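Local structure of AclR protein (Streptomyces galilaeus, 2GEY) at residues A4-L9 with L107-G112; K27-S30 with V34-S37. The protein probably acts as a hydroxylase in the biosynthesis of aromatic polyketide antibiotics, although its fold is that of the SnoaL-like polyketide cyclases. One frame throughout, in Å; residues are numbered along the deposited sequence.

Contact 1 (A4-L9 with L107-G112)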
ATOM      1  N   ALA A   4      -6.517  -8.641 -21.637  1.00 24.85           N
ATOM      2  CA  ALA A   4      -6.066 -10.009 -21.382  1.00 24.80           C
ATOM      3  C   ALA A   4      -4.598 -10.194 -21.767  1.00 24.79           C
ATOM      4  O   ALA A   4      -3.829 -10.802 -21.025  1.00 23.92           O
ATOM      5  CB  ALA A   4      -6.932 -10.987 -22.138  1.00 24.99           C
ATOM      6  N   GLU A   5      -4.212  -9.656 -22.924  1.00 24.45           N
ATOM      7  CA  GLU A   5      -2.836  -9.773 -23.405  1.00 25.10           C
ATOM      8  C   GLU A   5      -1.867  -8.982 -22.538  1.00 24.71           C
ATOM      9  O   GLU A   5      -0.756  -9.445 -22.255  1.00 24.50           O
ATOM     10  CB  GLU A   5      -2.744  -9.317 -24.859  1.00 25.33           C
ATOM     11  CG  GLU A   5      -3.394 -10.329 -25.793  1.00 27.00           C
ATOM     12  CD  GLU A   5      -3.877  -9.750 -27.106  1.00 28.19           C
ATOM     13  OE1 GLU A   5      -3.749  -8.521 -27.349  1.00 31.15           O
ATOM     14  OE2 GLU A   5      -4.377 -10.565 -27.906  1.00 30.53           O
ATOM     15  N   ARG A   6      -2.279  -7.791 -22.113  1.00 24.61           N
ATOM     16  CA  ARG A   6      -1.425  -6.969 -21.258  1.00 24.65           C
ATOM     17  C   ARG A   6      -1.249  -7.612 -19.876  1.00 24.54           C
ATOM     18  O   ARG A   6      -0.146  -7.585 -19.325  1.00 24.63           O
ATOM     19  CB  ARG A   6      -1.938  -5.536 -21.170  1.00 24.48           C
ATOM     20  CG  ARG A   6      -1.785  -4.794 -22.498  1.00 24.31           C
ATOM     21  CD  ARG A   6      -2.217  -3.352 -22.412  1.00 25.46           C
ATOM     22  NE  ARG A   6      -3.669  -3.188 -22.441  1.00 25.06           N
ATOM     23  CZ  ARG A   6      -4.415  -3.178 -23.547  1.00 26.31           C
ATOM     24  NH1 ARG A   6      -3.876  -3.337 -24.744  1.00 26.08           N
ATOM     25  NH2 ARG A   6      -5.730  -3.013 -23.453  1.00 26.83           N
ATOM     26  N   LYS A   7      -2.308  -8.206 -19.333  1.00 24.75           N
ATOM     27  CA  LYS A   7      -2.177  -9.005 -18.098  1.00 24.97           C
ATOM     28  C   LYS A   7      -1.162 -10.131 -18.280  1.00 24.88           C
ATOM     29  O   LYS A   7      -0.270 -10.322 -17.444  1.00 24.53           O
ATOM     30  CB  LYS A   7      -3.524  -9.557 -17.643  1.00 25.18           C
ATOM     31  CG  LYS A   7      -4.428  -8.469 -17.087  1.00 25.92           C
ATOM     32  CD  LYS A   7      -5.662  -9.020 -16.373  1.00 27.53           C
ATOM     33  CE  LYS A   7      -6.685  -9.609 -17.324  1.00 30.51           C
ATOM     34  NZ  LYS A   7      -8.000  -9.833 -16.613  1.00 30.62           N
ATOM     35  N   ALA A   8      -1.271 -10.856 -19.388  1.00 24.72           N
ATOM     36  CA  ALA A   8      -0.336 -11.950 -19.675  1.00 24.88           C
ATOM     37  C   ALA A   8       1.101 -11.450 -19.734  1.00 25.01           C
ATOM     38  O   ALA A   8       2.008 -12.090 -19.193  1.00 25.36           O
ATOM     39  CB  ALA A   8      -0.717 -12.657 -20.972  1.00 25.00           C
ATOM     40  N   LEU A   9       1.331 -10.303 -20.375  1.00 24.76           N
ATOM     41  CA  LEU A   9       2.690  -9.751 -20.443  1.00 24.84           C
ATOM     42  C   LEU A   9       3.199  -9.387 -19.047  1.00 24.49           C
ATOM     43  O   LEU A   9       4.343  -9.669 -18.697  1.00 24.30           O
ATOM     44  CB  LEU A   9       2.748  -8.540 -21.370  1.00 24.82           C
ATOM     45  CG  LEU A   9       2.614  -8.889 -22.860  1.00 25.78           C
ATOM     46  CD1 LEU A   9       2.308  -7.647 -23.677  1.00 27.84           C
ATOM     47  CD2 LEU A   9       3.878  -9.600 -23.364  1.00 25.82           C
ATOM     48  N   LEU A 107       1.151  -0.449 -14.341  1.00 24.81           N
ATOM     49  CA  LEU A 107       1.883  -0.319 -15.597  0.50 24.99           C
ATOM     50  C   LEU A 107       0.961   0.184 -16.695  1.00 24.95           C
ATOM     51  O   LEU A 107      -0.189  -0.243 -16.782  1.00 24.66           O
ATOM     52  CB  LEU A 107       2.462  -1.673 -16.021  0.50 25.07           C
ATOM     53  CG  LEU A 107       3.472  -2.366 -15.101  0.50 25.21           C
ATOM     54  CD1 LEU A 107       3.934  -3.654 -15.751  0.50 26.55           C
ATOM     55  CD2 LEU A 107       4.661  -1.475 -14.783  0.50 26.71           C
ATOM     56  N   ARG A 108       1.464   1.095 -17.525  1.00 24.91           N
ATOM     57  CA  ARG A 108       0.736   1.558 -18.704  1.00 25.18           C
ATOM     58  C   ARG A 108       1.527   1.147 -19.943  1.00 25.08           C
ATOM     59  O   ARG A 108       2.750   1.340 -19.997  1.00 24.40           O
ATOM     60  CB  ARG A 108       0.521   3.079 -18.684  1.00 25.10           C
ATOM     61  CG  ARG A 108      -0.391   3.554 -19.817  1.00 25.83           C
ATOM     62  CD  ARG A 108      -0.770   5.000 -19.685  1.00 27.26           C
ATOM     63  NE  ARG A 108       0.315   5.883 -20.084  1.00 29.09           N
ATOM     64  CZ  ARG A 108       0.590   6.235 -21.340  1.00 30.55           C
ATOM     65  NH1 ARG A 108      -0.100   5.754 -22.370  1.00 31.42           N
ATOM     66  NH2 ARG A 108       1.591   7.072 -21.570  1.00 30.98           N
ATOM     67  N   PHE A 109       0.818   0.600 -20.932  1.00 25.14           N
ATOM     68  CA  PHE A 109       1.425   0.052 -22.146  1.00 25.60           C
ATOM     69  C   PHE A 109       1.151   0.910 -23.366  1.00 25.87           C
ATOM     70  O   PHE A 109       0.064   1.466 -23.504  1.00 25.27           O
ATOM     71  CB  PHE A 109       0.859  -1.340 -22.443  1.00 25.51           C
ATOM     72  CG  PHE A 109       1.372  -2.412 -21.524  1.00 25.11           C
ATOM     73  CD1 PHE A 109       0.850  -2.547 -20.244  1.00 25.31           C
ATOM     74  CD2 PHE A 109       2.377  -3.283 -21.942  1.00 25.35           C
ATOM     75  CE1 PHE A 109       1.329  -3.526 -19.384  1.00 26.52           C
ATOM     76  CE2 PHE A 109       2.850  -4.272 -21.094  1.00 25.60           C
ATOM     77  CZ  PHE A 109       2.326  -4.385 -19.810  1.00 25.96           C
ATOM     78  N   VAL A 110       2.140   0.983 -24.253  1.00 26.15           N
ATOM     79  CA  VAL A 110       1.957   1.479 -25.616  1.00 27.17           C
ATOM     80  C   VAL A 110       2.696   0.521 -26.546  1.00 27.61           C
ATOM     81  O   VAL A 110       3.872   0.227 -26.328  1.00 27.26           O
ATOM     82  CB  VAL A 110       2.521   2.911 -25.825  1.00 27.12           C
ATOM     83  CG1 VAL A 110       2.355   3.324 -27.283  1.00 28.24           C
ATOM     84  CG2 VAL A 110       1.836   3.909 -24.906  1.00 27.60           C
ATOM     85  N   ASP A 111       1.996   0.023 -27.564  1.00 28.60           N
ATOM     86  CA  ASP A 111       2.564  -0.915 -28.533  1.00 29.23           C
ATOM     87  C   ASP A 111       3.252  -2.114 -27.883  1.00 29.27           C
ATOM     88  O   ASP A 111       4.312  -2.547 -28.337  1.00 29.54           O
ATOM     89  CB  ASP A 111       3.538  -0.195 -29.467  1.00 30.58           C
ATOM     90  CG  ASP A 111       2.861   0.855 -30.313  1.00 34.41           C
ATOM     91  OD1 ASP A 111       1.658   0.687 -30.621  1.00 39.72           O
ATOM     92  OD2 ASP A 111       3.524   1.858 -30.662  1.00 38.85           O
ATOM     93  N   GLY A 112       2.654  -2.634 -26.815  1.00 28.26           N
ATOM     94  CA  GLY A 112       3.169  -3.812 -26.129  1.00 28.46           C
ATOM     95  C   GLY A 112       4.332  -3.573 -25.175  1.00 28.37           C
ATOM     96  O   GLY A 112       4.831  -4.521 -24.568  1.00 29.41           O
TER
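R6 and F109 meet by their aliphatic and aromatic parts, a good example of how the methylene chain of an arginine can serve as a hydrophobic surface. The two side chains slide past one another in opposite directions, the arginine leaving helix 3-18 and the phenylalanine leaving strand 98-110. CG of R6 lies over one face of the F109 ring, 4.0 Å above its plane and displaced toward the rim, while R6 CD rests 3.7 Å from F109 CB. With CG anti to the carbonyl carbon (chi1 -69°) the R6 chain runs out across the phenylalanine, and the bend at chi3 then carries the guanidinium beyond the ring, its plane 47° from that of the phenyl group, so that of the R6 side chain only the methylenes make the contact. Its NH2 makes a weak hydrogen bond to the carbonyl oxygen of E72.

One helical turn further on, L9 approaches the same ring obliquely, its CB 4.3 Å from F109 CE2. Its CD1 extends to the turn after the strand, 4.1 Å from the carbonyl oxygen of G112, whose carbonyl carbon lies in plane at the edge of the F109 ring. C10 and V75 also touch this phenylalanine, which is buried. Such packing of the N-terminal helix on the end of a strand, here where 98-110 turns back into 113-122, belongs to the alpha+beta barrel of the NTF2-like SnoaL family.

Contact 2 (K27-S30 with V34-S37)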
ATOM      1  N   LYS A  27      13.246  -6.098 -20.770  1.00 26.51           N
ATOM      2  CA  LYS A  27      12.980  -6.249 -22.211  1.00 27.20           C
ATOM      3  C   LYS A  27      11.586  -5.747 -22.604  1.00 27.02           C
ATOM      4  O   LYS A  27      11.328  -5.481 -23.777  1.00 27.04           O
ATOM      5  CB  LYS A  27      13.149  -7.704 -22.651  1.00 27.43           C
ATOM      6  CG  LYS A  27      12.132  -8.654 -22.089  1.00 29.03           C
ATOM      7  CD  LYS A  27      12.455 -10.094 -22.445  1.00 29.89           C
ATOM      8  CE  LYS A  27      12.087 -10.426 -23.863  1.00 32.85           C
ATOM      9  NZ  LYS A  27      12.141 -11.902 -24.095  1.00 34.42           N
ATOM     10  N   HIS A  28      10.694  -5.632 -21.624  1.00 26.67           N
ATOM     11  CA  HIS A  28       9.327  -5.171 -21.869  1.00 27.00           C
ATOM     12  C   HIS A  28       9.164  -3.673 -21.669  1.00 26.94           C
ATOM     13  O   HIS A  28       8.082  -3.126 -21.907  1.00 26.54           O
ATOM     14  CB  HIS A  28       8.365  -5.920 -20.959  1.00 27.62           C
ATOM     15  CG  HIS A  28       8.284  -7.380 -21.254  1.00 29.56           C
ATOM     16  ND1 HIS A  28       7.745  -7.868 -22.426  1.00 32.16           N
ATOM     17  CD2 HIS A  28       8.704  -8.460 -20.553  1.00 30.60           C
ATOM     18  CE1 HIS A  28       7.808  -9.189 -22.417  1.00 33.21           C
ATOM     19  NE2 HIS A  28       8.393  -9.572 -21.297  1.00 31.42           N
ATOM     20  N   TRP A  29      10.231  -3.007 -21.232  1.00 26.17           N
ATOM     21  CA  TRP A  29      10.187  -1.568 -21.023  1.00 26.52           C
ATOM     22  C   TRP A  29      10.370  -0.837 -22.328  1.00 26.42           C
ATOM     23  O   TRP A  29      11.238  -1.193 -23.133  1.00 26.12           O
ATOM     24  CB  TRP A  29      11.307  -1.127 -20.092  1.00 26.02           C
ATOM     25  CG  TRP A  29      11.197  -1.567 -18.693  1.00 25.70           C
ATOM     26  CD1 TRP A  29      10.247  -2.359 -18.141  1.00 25.63           C
ATOM     27  CD2 TRP A  29      12.119  -1.252 -17.651  1.00 26.58           C
ATOM     28  NE1 TRP A  29      10.503  -2.544 -16.803  1.00 25.76           N
ATOM     29  CE2 TRP A  29      11.655  -1.874 -16.480  1.00 26.10           C
ATOM     30  CE3 TRP A  29      13.287  -0.488 -17.594  1.00 25.98           C
ATOM     31  CZ2 TRP A  29      12.328  -1.759 -15.256  1.00 26.15           C
ATOM     32  CZ3 TRP A  29      13.955  -0.379 -16.379  1.00 25.92           C
ATOM     33  CH2 TRP A  29      13.476  -1.011 -15.232  1.00 25.40           C
ATOM     34  N   SER A  30       9.581   0.207 -22.538  1.00 26.71           N
ATOM     35  CA  SER A  30       9.857   1.134 -23.625  1.00 27.58           C
ATOM     36  C   SER A  30      11.186   1.850 -23.365  1.00 28.18           C
ATOM     37  O   SER A  30      11.555   2.081 -22.213  1.00 28.26           O
ATOM     38  CB  SER A  30       8.747   2.175 -23.745  1.00 27.42           C
ATOM     39  OG  SER A  30       9.137   3.248 -24.583  1.00 28.60           O
ATOM     40  N   VAL A  34       8.928   5.882 -18.059  1.00 26.11           N
ATOM     41  CA  VAL A  34       9.087   6.685 -16.851  1.00 26.23           C
ATOM     42  C   VAL A  34       8.616   5.877 -15.643  1.00 25.87           C
ATOM     43  O   VAL A  34       7.558   5.232 -15.676  1.00 25.53           O
ATOM     44  CB  VAL A  34       8.290   8.003 -16.940  1.00 26.40           C
ATOM     45  CG1 VAL A  34       8.512   8.852 -15.698  1.00 26.94           C
ATOM     46  CG2 VAL A  34       8.688   8.765 -18.170  1.00 26.99           C
ATOM     47  N   HIS A  35       9.416   5.899 -14.587  1.00 25.63           N
ATOM     48  CA  HIS A  35       9.089   5.226 -13.341  1.00 25.99           C
ATOM     49  C   HIS A  35       8.755   6.257 -12.277  1.00 25.89           C
ATOM     50  O   HIS A  35       9.456   7.264 -12.146  1.00 25.29           O
ATOM     51  CB  HIS A  35      10.268   4.398 -12.840  1.00 26.12           C
ATOM     52  CG  HIS A  35      10.850   3.474 -13.862  1.00 26.76           C
ATOM     53  ND1 HIS A  35      10.380   2.195 -14.062  1.00 28.65           N
ATOM     54  CD2 HIS A  35      11.897   3.627 -14.704  1.00 28.91           C
ATOM     55  CE1 HIS A  35      11.097   1.609 -15.002  1.00 28.50           C
ATOM     56  NE2 HIS A  35      12.025   2.455 -15.406  1.00 28.67           N
ATOM     57  N   TYR A  36       7.704   5.992 -11.510  1.00 25.83           N
ATOM     58  CA  TYR A  36       7.314   6.844 -10.399  1.00 26.43           C
ATOM     59  C   TYR A  36       7.215   6.041  -9.107  1.00 26.44           C
ATOM     60  O   TYR A  36       6.738   4.901  -9.096  1.00 26.60           O
ATOM     61  CB  TYR A  36       5.958   7.503 -10.655  1.00 27.33           C
ATOM     62  CG  TYR A  36       5.783   8.114 -12.023  1.00 27.46           C
ATOM     63  CD1 TYR A  36       5.269   7.363 -13.070  1.00 28.84           C
ATOM     64  CD2 TYR A  36       6.094   9.441 -12.264  1.00 28.87           C
ATOM     65  CE1 TYR A  36       5.088   7.908 -14.325  1.00 28.91           C
ATOM     66  CE2 TYR A  36       5.914   9.996 -13.522  1.00 28.59           C
ATOM     67  CZ  TYR A  36       5.396   9.220 -14.544  1.00 28.25           C
ATOM     68  OH  TYR A  36       5.210   9.752 -15.801  1.00 29.84           O
ATOM     69  N   SER A  37       7.647   6.659  -8.016  1.00 26.36           N
ATOM     70  CA  SER A  37       7.478   6.103  -6.686  1.00 26.82           C
ATOM     71  C   SER A  37       7.306   7.253  -5.697  1.00 26.87           C
ATOM     72  O   SER A  37       8.086   8.208  -5.713  1.00 26.60           O
ATOM     73  CB  SER A  37       8.692   5.247  -6.327  1.00 27.11           C
ATOM     74  OG  SER A  37       8.509   4.638  -5.062  1.00 29.28           O
TER
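Segment 27-30 leaves a turn and becomes extended at W29 and S30, and after a short connection the chain continues as the extended strand 34-37. The two backbones stay well apart, joined here through the side chains of W29 and H35, both of which set out toward the opposite segment. The two side chains cross at about a right angle, and the edge of the H35 imidazole is directed at the face of the W29 indole in an edge-to-face pair, the ring planes inclined at 62° and the centroid of the tryptophan six-membered ring 4.5 Å from that of the imidazole. H35 CE1 sits 3.5 Å above the indole plane, offset toward the rim, and is 3.5 Å from W29 CH2; beside it H35 NE2 comes to 3.6 Å from W29 CZ3.

Hydrogen bonds at both imidazole nitrogens help fix the rotation of the H35 ring: ND1 pairs with H117 ND1 and NE2 with S44 OG. The indole packs against M47, V48 and M51 of helix 44-57 and M13 of helix 3-18. A bound glycerol, probably from the crystallisation liquor, lies about 5 Å from the W29 side chain. An aromatic and histidine cluster between curved sheet and helices is consistent with the interior pocket of the SnoaL-like, NTF2-type alpha+beta barrel.

Overall arrangement
The two contacts show how one small fold is closed by both distant and neighbouring pieces of chain. Contact 1 joins segments almost a hundred residues apart, and both segments of contact 2 fall within that interval, separated from each other by three residues. Their centres are 12 Å apart, on the same side of the chain's centre, and they touch directly where L9 CD2 packs 4.1 Å from H28 CE1. Both reach the same mixed sheet, in which strand 113-122 lies between 33-37 and 98-110, while helix 3-18 touches F109 in one contact and W29 in the other. Thus the N-terminal helix links the sheet's hairpin end to the aromatic cluster within the SnoaL-like domain.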